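DUF3863 domain-containing protein (PDB 3LM3) is of unknown function but is probably a glycoside hydrolase or deacetylase acting on carbohydrate. Local coordinates at residues A[25-30]-A[70-75]; A[191-196]-A[327-332]; A[343-348]-A[357-362]; A[386-391]-A[409-414]. One frame throughout, in Å; residues are numbered along the deposited sequence. Where two conformers were deposited one is given.

Interaction 1 of 4, residues A[25-30]-A[70-75]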
# COMPACT_ATOMS: atom_id res chain seq x y z
N LEU A 25 7.93 -3.90 -4.80
CA LEU A 25 8.48 -4.07 -3.47
C LEU A 25 9.28 -2.85 -3.06
O LEU A 25 10.02 -2.28 -3.87
CB LEU A 25 9.43 -5.26 -3.43
CG LEU A 25 10.26 -5.45 -2.15
CD1 LEU A 25 9.37 -5.77 -0.95
CD2 LEU A 25 11.32 -6.57 -2.35
N CYS A 26 9.13 -2.46 -1.82
CA CYS A 26 10.02 -1.51 -1.16
C CYS A 26 10.68 -2.16 0.04
O CYS A 26 10.02 -2.88 0.81
CB CYS A 26 9.26 -0.28 -0.70
SG CYS A 26 10.17 0.83 0.42
N ILE A 27 11.99 -1.96 0.17
CA ILE A 27 12.74 -2.31 1.38
C ILE A 27 13.04 -1.02 2.14
O ILE A 27 13.62 -0.07 1.55
CB ILE A 27 14.05 -3.10 1.07
CG1 ILE A 27 13.71 -4.43 0.40
CG2 ILE A 27 14.85 -3.34 2.37
CD1 ILE A 27 14.90 -5.20 -0.05
N MSE A 28 12.64 -0.96 3.41
CA MSE A 28 12.76 0.23 4.24
C MSE A 28 14.03 0.17 5.10
O MSE A 28 14.32 -0.88 5.72
CB MSE A 28 11.57 0.39 5.16
CG MSE A 28 11.60 1.58 6.07
SE MSE A 28 10.04 1.58 7.22
CE MSE A 28 10.17 3.42 7.82
N ILE A 29 14.76 1.27 5.11
CA ILE A 29 15.96 1.45 5.93
C ILE A 29 15.68 2.58 6.93
O ILE A 29 15.22 3.66 6.57
CB ILE A 29 17.17 1.84 5.08
CG1 ILE A 29 17.40 0.88 3.91
CG2 ILE A 29 18.43 1.96 5.98
CD1 ILE A 29 17.63 -0.52 4.27
N ARG A 30 15.97 2.36 8.22
CA ARG A 30 15.62 3.30 9.29
C ARG A 30 16.61 3.18 10.44
O ARG A 30 17.43 2.28 10.43
CB ARG A 30 14.18 3.05 9.76
CG ARG A 30 13.96 1.71 10.43
CD ARG A 30 12.52 1.25 10.35
NE ARG A 30 12.28 0.18 11.30
CZ ARG A 30 11.13 -0.48 11.39
NH1 ARG A 30 10.14 -0.24 10.53
NH2 ARG A 30 10.99 -1.39 12.36
N GLY A 70 14.32 -8.13 -11.97
CA GLY A 70 13.58 -7.45 -10.89
C GLY A 70 14.31 -6.25 -10.33
O GLY A 70 15.55 -6.22 -10.19
N ARG A 71 13.52 -5.23 -10.00
CA ARG A 71 14.04 -4.09 -9.25
C ARG A 71 13.00 -3.64 -8.26
O ARG A 71 11.81 -4.01 -8.35
CB ARG A 71 14.48 -2.95 -10.17
CG ARG A 71 13.39 -2.45 -11.07
CD ARG A 71 13.33 -3.28 -12.37
NE ARG A 71 12.48 -2.64 -13.35
CZ ARG A 71 12.14 -3.18 -14.51
NH1 ARG A 71 12.61 -4.37 -14.87
NH2 ARG A 71 11.33 -2.52 -15.33
N LEU A 72 13.47 -2.90 -7.27
CA LEU A 72 12.66 -2.52 -6.12
C LEU A 72 12.98 -1.09 -5.69
O LEU A 72 13.90 -0.45 -6.20
CB LEU A 72 12.90 -3.51 -4.99
CG LEU A 72 14.31 -3.69 -4.42
CD1 LEU A 72 14.77 -2.49 -3.58
CD2 LEU A 72 14.40 -5.02 -3.62
N THR A 73 12.19 -0.58 -4.76
CA THR A 73 12.38 0.73 -4.17
C THR A 73 13.02 0.61 -2.82
O THR A 73 12.47 -0.04 -1.93
CB THR A 73 11.03 1.43 -4.04
OG1 THR A 73 10.43 1.55 -5.34
CG2 THR A 73 11.13 2.80 -3.40
N TRP A 74 14.16 1.27 -2.64
CA TRP A 74 14.78 1.45 -1.33
C TRP A 74 14.22 2.71 -0.73
O TRP A 74 14.32 3.79 -1.33
CB TRP A 74 16.28 1.59 -1.49
CG TRP A 74 16.96 0.38 -2.06
CD1 TRP A 74 17.36 0.19 -3.36
CD2 TRP A 74 17.38 -0.81 -1.35
NE1 TRP A 74 17.98 -1.03 -3.49
CE2 TRP A 74 18.01 -1.65 -2.26
CE3 TRP A 74 17.26 -1.23 -0.00
CZ2 TRP A 74 18.54 -2.89 -1.90
CZ3 TRP A 74 17.80 -2.46 0.36
CH2 TRP A 74 18.43 -3.28 -0.58
N GLY A 75 13.65 2.62 0.45
CA GLY A 75 13.09 3.78 1.11
C GLY A 75 13.80 4.04 2.42
O GLY A 75 13.88 3.15 3.28
O HOH W 1 9.47 -5.09 -7.04
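Thr73 N donates to Leu25 O at 2.9 Å, and Thr73 O takes the N-H of Ile27 in return. One step on, Gly75 N reaches Ile27 O at 2.9 Å, and Ile29 N closes on Gly75 O at 2.8 Å. Both Ile27 and Gly75 thus give and accept across the gap, the alternating pattern of parallel strands. A water extends the pairing past Leu25, accepting its N-H and lying close to Arg71 O. Strands 21-29 and 73-76 are neighbours in the parallel sheet, with helix 53-64 in the connection between them, a beta-alpha-beta crossover.

Leu25, Leu72 and Trp74 touch that helix, and Ile27 lies on the same face of the sheet as Trp74. The indole runs alongside Ile27, whose CG2, set anti to the backbone N, meets Trp74 CZ3 at 3.7 Å, while the other branch carries CD1 to Leu72 CD2 at 3.6 Å. An alanine in place of Ile27 would remove both branches and is likely to leave Trp74 CZ3 and Leu72 CD2 without the isoleucine carbons they pack on. Leu72 CD1 sits over one indole face, near its rim, and Asp104 holds Trp74 NE1. Across the sheet, Cys26 pairs with Thr73, CB to CB 4.1 Å, and the hydroxyl of Thr73 is bound by Glu105 and the backbone N of Phe322.

Interaction 2 of 4, residues A[191-196]-A[327-332]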
# COMPACT_ATOMS: atom_id res chain seq x y z
N PRO A 191 -4.77 2.18 -8.08
CA PRO A 191 -4.25 3.54 -8.19
C PRO A 191 -5.31 4.54 -8.59
O PRO A 191 -6.25 4.23 -9.33
CB PRO A 191 -3.19 3.43 -9.29
CG PRO A 191 -2.74 1.98 -9.15
CD PRO A 191 -4.01 1.22 -8.92
N PHE A 192 -5.17 5.76 -8.07
CA PHE A 192 -6.08 6.86 -8.40
C PHE A 192 -5.37 8.19 -8.23
O PHE A 192 -4.35 8.27 -7.55
CB PHE A 192 -7.35 6.83 -7.52
CG PHE A 192 -7.08 7.00 -6.03
CD1 PHE A 192 -6.64 5.93 -5.27
CD2 PHE A 192 -7.28 8.22 -5.39
CE1 PHE A 192 -6.39 6.07 -3.92
CE2 PHE A 192 -7.02 8.37 -4.03
CZ PHE A 192 -6.56 7.30 -3.30
N TYR A 193 -5.94 9.23 -8.85
CA TYR A 193 -5.50 10.62 -8.61
C TYR A 193 -6.32 11.19 -7.45
O TYR A 193 -7.56 11.21 -7.52
CB TYR A 193 -5.72 11.45 -9.87
CG TYR A 193 -4.91 11.06 -11.08
CD1 TYR A 193 -3.58 11.40 -11.18
CD2 TYR A 193 -5.50 10.44 -12.15
CE1 TYR A 193 -2.86 11.11 -12.31
CE2 TYR A 193 -4.77 10.12 -13.30
CZ TYR A 193 -3.47 10.49 -13.39
OH TYR A 193 -2.69 10.20 -14.52
N PRO A 194 -5.66 11.64 -6.38
CA PRO A 194 -6.38 12.13 -5.22
C PRO A 194 -6.96 13.54 -5.44
O PRO A 194 -6.48 14.31 -6.29
CB PRO A 194 -5.32 12.13 -4.13
CG PRO A 194 -4.03 12.45 -4.91
CD PRO A 194 -4.19 11.71 -6.19
N SER A 195 -7.98 13.83 -4.67
CA SER A 195 -8.60 15.15 -4.60
C SER A 195 -7.84 16.10 -3.67
O SER A 195 -7.31 15.68 -2.63
CB SER A 195 -9.99 14.97 -4.02
OG SER A 195 -10.72 16.18 -3.90
N THR A 196 -7.84 17.40 -4.01
CA THR A 196 -7.34 18.40 -3.08
C THR A 196 -8.10 18.38 -1.74
O THR A 196 -7.57 18.83 -0.71
CB THR A 196 -7.40 19.80 -3.72
OG1 THR A 196 -8.71 20.06 -4.20
CG2 THR A 196 -6.40 19.93 -4.89
N GLU A 327 4.19 5.42 -12.77
CA GLU A 327 4.29 6.13 -14.05
C GLU A 327 3.73 5.30 -15.20
O GLU A 327 3.16 5.89 -16.11
CB GLU A 327 5.70 6.61 -14.35
CG GLU A 327 6.16 7.74 -13.43
CD GLU A 327 5.42 9.04 -13.66
OE1 GLU A 327 4.71 9.24 -14.68
OE2 GLU A 327 5.54 9.91 -12.78
N LEU A 328 3.82 3.96 -15.15
CA LEU A 328 3.11 3.16 -16.15
C LEU A 328 1.61 3.38 -16.08
O LEU A 328 0.93 3.51 -17.10
CB LEU A 328 3.41 1.66 -15.99
CG LEU A 328 4.76 1.19 -16.48
CD1 LEU A 328 5.04 -0.24 -15.99
CD2 LEU A 328 4.86 1.30 -18.03
N TRP A 329 1.07 3.46 -14.87
CA TRP A 329 -0.35 3.71 -14.68
C TRP A 329 -0.73 5.09 -15.22
O TRP A 329 -1.69 5.23 -15.98
CB TRP A 329 -0.75 3.52 -13.22
CG TRP A 329 -2.22 3.58 -12.98
CD1 TRP A 329 -3.09 2.54 -12.93
CD2 TRP A 329 -2.99 4.76 -12.71
NE1 TRP A 329 -4.36 2.99 -12.68
CE2 TRP A 329 -4.32 4.35 -12.53
CE3 TRP A 329 -2.67 6.12 -12.60
CZ2 TRP A 329 -5.35 5.26 -12.25
CZ3 TRP A 329 -3.69 7.01 -12.31
CH2 TRP A 329 -5.01 6.58 -12.13
N ARG A 330 0.06 6.09 -14.88
CA ARG A 330 -0.17 7.48 -15.28
C ARG A 330 -0.08 7.66 -16.79
O ARG A 330 -0.73 8.55 -17.35
CB ARG A 330 0.87 8.34 -14.56
CG ARG A 330 0.82 9.82 -14.85
CD ARG A 330 1.59 10.59 -13.74
NE ARG A 330 1.68 12.02 -14.06
CZ ARG A 330 2.66 12.60 -14.73
NH1 ARG A 330 3.75 11.95 -15.14
NH2 ARG A 330 2.58 13.91 -14.97
N LYS A 331 0.71 6.83 -17.45
CA LYS A 331 0.81 6.88 -18.91
C LYS A 331 -0.52 6.48 -19.57
O LYS A 331 -0.87 7.02 -20.64
CB LYS A 331 1.96 5.99 -19.38
CG LYS A 331 2.22 6.01 -20.87
CD LYS A 331 3.66 5.64 -21.17
CE LYS A 331 3.96 4.19 -20.84
NZ LYS A 331 5.17 3.69 -21.57
N GLN A 332 -1.23 5.55 -18.95
CA GLN A 332 -2.47 4.99 -19.51
C GLN A 332 -3.73 5.71 -19.03
O GLN A 332 -4.66 5.92 -19.81
CB GLN A 332 -2.55 3.51 -19.16
CG GLN A 332 -3.76 2.77 -19.69
CD GLN A 332 -3.75 2.66 -21.20
OE1 GLN A 332 -2.71 2.71 -21.83
NE2 GLN A 332 -4.93 2.50 -21.79
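Pro191 lays its CB squarely over the five-membered ring of Trp329, a CH-pi contact with CB 3.5 Å from the centroid of that ring and only 7° off its normal. The contact ties the irregular chain ahead of the short strand 194-195 to helix 322-332, a buried loop-to-helix junction beside strand 213-216, where Val213 touches both Pro191 and Trp329. The indole is thrown out from the helix towards the loop because CG stands anti to the backbone N (chi1 -173°). Its benzo end then runs under the backbone: Pro191 O comes within 3.2 Å of Trp329 CZ2, and the peptide N of Phe192 lies above the same face.

Tyr193 completes the grip from the far end of the indole. Trp329 CZ3 pokes at one face of the phenol ring, near its rim, with Tyr193 CE2 at 3.4 Å. The two ring planes are turned 58° from one another, so the pair meets obliquely. No hydrogen bond joins the two segments directly, yet the polar ends are engaged. Tyr341 OH bonds to both Pro191 O and Trp329 NE1, bridging loop and helix, while Tyr193 OH bonds to Tyr333 O just beyond the helix end.

Arg330 runs out extended past the phenol, crossing it at about a right angle. Its guanidinium pairs with Asp211 through NH2 and, one turn back along the helix, puts Glu327 OE1 almost in its plane, 2.9 Å from Arg330 NH1. Nearer the backbone, Arg330 CG rests 3.5 Å from Tyr193 OH.

Interaction 3 of 4, residues A[343-348]-A[357-362]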
# COMPACT_ATOMS: atom_id res chain seq x y z
N PHE A 343 -13.02 -6.53 -7.91
CA PHE A 343 -12.37 -7.71 -7.38
C PHE A 343 -13.39 -8.68 -6.85
O PHE A 343 -14.44 -8.26 -6.36
CB PHE A 343 -11.40 -7.35 -6.25
CG PHE A 343 -10.35 -6.38 -6.66
CD1 PHE A 343 -9.22 -6.81 -7.35
CD2 PHE A 343 -10.48 -5.03 -6.40
CE1 PHE A 343 -8.28 -5.90 -7.80
CE2 PHE A 343 -9.50 -4.11 -6.85
CZ PHE A 343 -8.41 -4.56 -7.53
N VAL A 344 -13.07 -9.96 -6.95
CA VAL A 344 -13.86 -11.04 -6.35
C VAL A 344 -12.91 -11.97 -5.61
O VAL A 344 -11.85 -12.33 -6.17
CB VAL A 344 -14.64 -11.84 -7.41
CG1 VAL A 344 -15.34 -13.05 -6.77
CG2 VAL A 344 -15.63 -10.94 -8.14
N GLU A 345 -13.23 -12.34 -4.38
CA GLU A 345 -12.39 -13.25 -3.61
C GLU A 345 -13.22 -14.15 -2.74
O GLU A 345 -14.15 -13.69 -2.12
CB GLU A 345 -11.46 -12.45 -2.70
CG GLU A 345 -10.53 -13.35 -1.88
CD GLU A 345 -10.05 -12.76 -0.60
OE1 GLU A 345 -10.25 -11.56 -0.35
OE2 GLU A 345 -9.39 -13.52 0.19
N ARG A 346 -12.87 -15.43 -2.71
CA ARG A 346 -13.32 -16.33 -1.65
C ARG A 346 -12.18 -16.59 -0.69
O ARG A 346 -11.00 -16.48 -1.04
CB ARG A 346 -13.87 -17.64 -2.20
CG ARG A 346 -15.18 -17.47 -2.88
CD ARG A 346 -15.68 -18.77 -3.46
NE ARG A 346 -17.03 -18.59 -3.97
CZ ARG A 346 -17.84 -19.59 -4.31
NH1 ARG A 346 -17.44 -20.85 -4.21
NH2 ARG A 346 -19.06 -19.30 -4.75
N GLY A 347 -12.49 -16.92 0.56
CA GLY A 347 -11.43 -17.12 1.54
C GLY A 347 -10.51 -18.26 1.14
O GLY A 347 -10.94 -19.23 0.50
N SER A 348 -9.25 -18.17 1.54
CA SER A 348 -8.29 -19.23 1.26
C SER A 348 -8.58 -20.49 2.03
O SER A 348 -8.10 -21.57 1.68
CB SER A 348 -6.87 -18.78 1.58
OG SER A 348 -6.70 -18.55 2.97
N LEU A 357 -16.81 -17.33 2.94
CA LEU A 357 -17.10 -15.96 2.52
C LEU A 357 -16.67 -15.68 1.09
O LEU A 357 -15.58 -16.08 0.66
CB LEU A 357 -16.43 -14.98 3.49
CG LEU A 357 -16.90 -15.02 4.94
CD1 LEU A 357 -16.06 -14.08 5.80
CD2 LEU A 357 -18.40 -14.69 5.07
N GLU A 358 -17.53 -14.96 0.36
CA GLU A 358 -17.22 -14.42 -0.94
C GLU A 358 -17.39 -12.91 -0.85
O GLU A 358 -18.49 -12.41 -0.46
CB GLU A 358 -18.13 -14.96 -2.02
CG GLU A 358 -17.82 -14.40 -3.39
CD GLU A 358 -18.62 -15.09 -4.47
OE1 GLU A 358 -18.23 -16.19 -4.91
OE2 GLU A 358 -19.67 -14.55 -4.84
N ILE A 359 -16.32 -12.17 -1.16
CA ILE A 359 -16.37 -10.71 -1.14
C ILE A 359 -16.22 -10.18 -2.55
O ILE A 359 -15.42 -10.71 -3.34
CB ILE A 359 -15.32 -10.09 -0.18
CG1 ILE A 359 -15.56 -8.59 0.00
CG2 ILE A 359 -13.85 -10.34 -0.65
CD1 ILE A 359 -14.82 -8.04 1.22
N LYS A 360 -16.99 -9.14 -2.88
CA LYS A 360 -16.86 -8.45 -4.13
C LYS A 360 -16.64 -6.97 -3.82
O LYS A 360 -17.44 -6.35 -3.11
CB LYS A 360 -18.11 -8.60 -4.99
CG LYS A 360 -18.35 -10.01 -5.46
CD LYS A 360 -19.54 -10.14 -6.39
CE LYS A 360 -19.61 -11.56 -6.91
NZ LYS A 360 -20.81 -11.82 -7.79
N TRP A 361 -15.59 -6.39 -4.40
CA TRP A 361 -15.33 -4.94 -4.30
C TRP A 361 -15.54 -4.28 -5.65
O TRP A 361 -15.22 -4.88 -6.69
CB TRP A 361 -13.88 -4.68 -3.88
CG TRP A 361 -13.65 -4.58 -2.41
CD1 TRP A 361 -13.07 -5.51 -1.59
CD2 TRP A 361 -14.04 -3.50 -1.56
NE1 TRP A 361 -13.04 -5.06 -0.29
CE2 TRP A 361 -13.62 -3.82 -0.25
CE3 TRP A 361 -14.69 -2.27 -1.78
CZ2 TRP A 361 -13.86 -2.97 0.83
CZ3 TRP A 361 -14.93 -1.44 -0.69
CH2 TRP A 361 -14.50 -1.79 0.58
N PHE A 362 -16.08 -3.07 -5.62
CA PHE A 362 -16.29 -2.19 -6.76
C PHE A 362 -15.73 -0.84 -6.37
O PHE A 362 -16.07 -0.31 -5.31
CB PHE A 362 -17.79 -2.07 -7.07
CG PHE A 362 -18.47 -3.38 -7.31
CD1 PHE A 362 -18.88 -4.16 -6.24
CD2 PHE A 362 -18.67 -3.86 -8.61
CE1 PHE A 362 -19.51 -5.37 -6.44
CE2 PHE A 362 -19.30 -5.09 -8.82
CZ PHE A 362 -19.70 -5.84 -7.73
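Glu345 and Ile359 form a hydrogen-bonded pair: Glu345 N donates to Ile359 O at 2.9 Å and Ile359 N to Glu345 O at 2.8 Å. Phe343 and Trp361 repeat this double exchange. At the other end Gly347 N uses Leu357 O, at 3.2 Å.

These strands, 341-346 and 357-363, make a beta hairpin at one edge of a four-stranded antiparallel sheet. Its face carrying Phe343, Glu345, Ile359 and Trp361 packs on helices 222-225 and 255-277. Glu345 is buried there, its OE2 hydrogen-bonded to His264 NE2, and its CB lies 3.8 Å from Ile359 CG2.

On the opposite face, Arg346 grips Glu358 side-on. Arg346 NE at 2.8 Å and NH2 at 3.2 Å both go to Glu358 OE1, from the same face of the carboxylate, whose plane is turned 31° from the guanidinium. Glu358 OE2 has Arg373 on the next strand, so each oxygen has an arginine. A methionine at Arg346 would probably leave OE1 without its charged mate and remove the cation-pi contact with Trp375. Beside this pair, in one of the two conformers of Val344, its CG2 packs against Lys360 CG at 3.9 Å.

Interaction 4 of 4, residues A[386-391]-A[409-414]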
# COMPACT_ATOMS: atom_id res chain seq x y z
N ASP A 386 -19.75 -2.23 2.83
CA ASP A 386 -19.11 -0.92 2.68
C ASP A 386 -19.78 -0.20 1.53
O ASP A 386 -19.95 -0.77 0.45
CB ASP A 386 -17.59 -1.07 2.40
CG ASP A 386 -16.84 0.23 2.60
OD1 ASP A 386 -16.85 1.05 1.64
OD2 ASP A 386 -16.19 0.36 3.68
N PHE A 387 -20.15 1.05 1.75
CA PHE A 387 -20.56 1.95 0.69
C PHE A 387 -20.06 3.31 1.10
O PHE A 387 -20.56 3.90 2.07
CB PHE A 387 -22.07 1.94 0.48
CG PHE A 387 -22.52 2.87 -0.61
CD1 PHE A 387 -22.10 2.66 -1.93
CD2 PHE A 387 -23.36 3.93 -0.34
CE1 PHE A 387 -22.49 3.52 -2.94
CE2 PHE A 387 -23.76 4.79 -1.37
CZ PHE A 387 -23.34 4.58 -2.66
N THR A 388 -19.01 3.78 0.42
CA THR A 388 -18.32 5.00 0.76
C THR A 388 -18.38 5.90 -0.47
O THR A 388 -17.82 5.58 -1.50
CB THR A 388 -16.86 4.70 1.15
OG1 THR A 388 -16.82 3.77 2.23
CG2 THR A 388 -16.11 5.97 1.56
N ARG A 389 -19.10 7.02 -0.36
CA ARG A 389 -19.26 7.95 -1.46
C ARG A 389 -18.15 8.97 -1.53
O ARG A 389 -17.72 9.50 -0.53
CB ARG A 389 -20.61 8.67 -1.31
CG ARG A 389 -21.77 7.77 -1.58
CD ARG A 389 -23.08 8.49 -1.44
NE ARG A 389 -23.27 9.45 -2.51
CZ ARG A 389 -24.45 9.91 -2.88
NH1 ARG A 389 -25.56 9.49 -2.27
NH2 ARG A 389 -24.52 10.78 -3.87
N TYR A 390 -17.69 9.25 -2.74
CA TYR A 390 -16.65 10.23 -2.98
C TYR A 390 -17.19 11.52 -3.57
O TYR A 390 -16.48 12.51 -3.60
CB TYR A 390 -15.62 9.64 -3.93
CG TYR A 390 -14.99 8.37 -3.45
CD1 TYR A 390 -14.51 8.26 -2.16
CD2 TYR A 390 -14.78 7.29 -4.32
CE1 TYR A 390 -13.89 7.09 -1.72
CE2 TYR A 390 -14.16 6.13 -3.90
CZ TYR A 390 -13.74 6.02 -2.59
OH TYR A 390 -13.09 4.88 -2.16
N ASP A 391 -18.42 11.50 -4.06
CA ASP A 391 -19.02 12.72 -4.62
C ASP A 391 -19.35 13.73 -3.53
O ASP A 391 -19.38 14.94 -3.78
CB ASP A 391 -20.21 12.37 -5.53
CG ASP A 391 -21.36 11.71 -4.80
OD1 ASP A 391 -21.16 11.00 -3.80
OD2 ASP A 391 -22.49 11.88 -5.27
N TRP A 409 -7.56 9.68 9.81
CA TRP A 409 -7.74 10.31 8.50
C TRP A 409 -8.71 9.54 7.60
O TRP A 409 -8.76 9.78 6.40
CB TRP A 409 -6.38 10.45 7.80
CG TRP A 409 -5.49 11.45 8.46
CD1 TRP A 409 -5.01 11.40 9.73
CD2 TRP A 409 -4.96 12.65 7.88
NE1 TRP A 409 -4.24 12.50 9.99
CE2 TRP A 409 -4.20 13.29 8.88
CE3 TRP A 409 -5.08 13.28 6.64
CZ2 TRP A 409 -3.57 14.51 8.66
CZ3 TRP A 409 -4.42 14.46 6.41
CH2 TRP A 409 -3.70 15.08 7.42
N SER A 410 -9.48 8.62 8.17
CA SER A 410 -10.37 7.81 7.35
C SER A 410 -11.47 8.61 6.69
O SER A 410 -11.98 9.57 7.26
CB SER A 410 -10.99 6.68 8.17
OG SER A 410 -9.98 5.78 8.64
N LEU A 411 -11.84 8.18 5.50
CA LEU A 411 -12.96 8.75 4.76
C LEU A 411 -14.13 7.78 4.91
O LEU A 411 -14.14 6.68 4.33
CB LEU A 411 -12.57 9.00 3.30
CG LEU A 411 -13.49 9.94 2.51
CD1 LEU A 411 -12.78 10.46 1.24
CD2 LEU A 411 -14.84 9.26 2.17
N ILE A 412 -15.12 8.17 5.72
CA ILE A 412 -16.23 7.30 6.09
C ILE A 412 -17.51 8.11 6.01
O ILE A 412 -17.54 9.28 6.48
CB ILE A 412 -16.02 6.77 7.53
CG1 ILE A 412 -14.85 5.78 7.56
CG2 ILE A 412 -17.26 6.06 8.09
CD1 ILE A 412 -14.42 5.31 8.96
N ASN A 413 -18.53 7.56 5.38
CA ASN A 413 -19.82 8.22 5.38
C ASN A 413 -20.92 7.17 5.54
O ASN A 413 -21.24 6.85 6.68
CB ASN A 413 -19.99 9.19 4.19
CG ASN A 413 -19.49 8.63 2.87
OD1 ASN A 413 -20.03 7.67 2.35
ND2 ASN A 413 -18.50 9.31 2.29
N LYS A 414 -21.44 6.57 4.48
CA LYS A 414 -22.67 5.76 4.61
C LYS A 414 -22.49 4.44 5.40
O LYS A 414 -23.07 4.27 6.48
CB LYS A 414 -23.29 5.48 3.23
CG LYS A 414 -23.61 6.75 2.41
CD LYS A 414 -24.37 7.82 3.23
CE LYS A 414 -25.14 8.84 2.34
NZ LYS A 414 -26.44 8.32 1.80
O HOH W 2 -18.37 4.84 4.57
O HOH W 3 -15.26 4.12 4.44
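Asn413 turns its CG in between its own backbone N and carbonyl carbon (chi1 43°), and a chi2 of 66° then sets the amide facing the backbone of Arg389. Arg389 N donates to Asn413 OD1 at 2.9 Å, on a lone pair and in the carbonyl plane, and Asn413 ND2 returns a bond to Arg389 O, also at 2.9 Å. One side-chain amide thereby satisfies both polar backbone groups of a single residue, much as a partner strand would do. Asn413 OD1 also accepts from Lys414 N, so three hydrogen bonds hold the amide and limit its rotation.

Strand 383-389 is an outermost strand of the antiparallel sheet, and the irregular chain of 409-414 crosses it, the touching parts 128° apart in direction. Two waters fill in between: one joins Thr388 OG1 to Asn413 N, the other joins Thr388 OG1 to Leu411 O. That hydroxyl in turn donates to Asp386 OD1 at 2.8 Å. Thr388 CG2 meets Leu411 CD2 at 3.6 Å in one of the two conformers of Leu411, and Lys414 lies alongside Phe387, its CB 3.9 Å from Phe387 CD2.

Arg389 bends at chi3 and clasps Asp391 with two nitrogens, NE to OD1 and NH2 to OD2, the latter at 2.7 Å. Its remaining nitrogen, NH1, stands 4.3 Å from Lys414 NZ, but Asp436 on helix 434-443 takes one of these groups on each carboxylate oxygen. Asp436 probably offsets part of the repulsion between the two cations, with Asp391 balancing Arg389, and joins edge strand, loop and helix through charge.

Overall arrangement
Interaction 1 lies within the parallel sheet, while interactions 3 and 4 both reach the antiparallel sheet on the other side of the chain's centre; their centres are about 29 and 31 Å from that of interaction 1. Interaction 2 approaches all three, its nearest atoms about 7 Å from those of each, and helix 322-332 is followed directly by strand 341-346 of interaction 3. Interactions 3 and 4 involve the two outermost strands of the antiparallel sheet and touch where Trp361 CH2 packs on Asp386 CB at 3.7 Å. One bound PEG fragment lies about 4 Å from the side chain of Leu357, and another about 8 Å from that of Trp329.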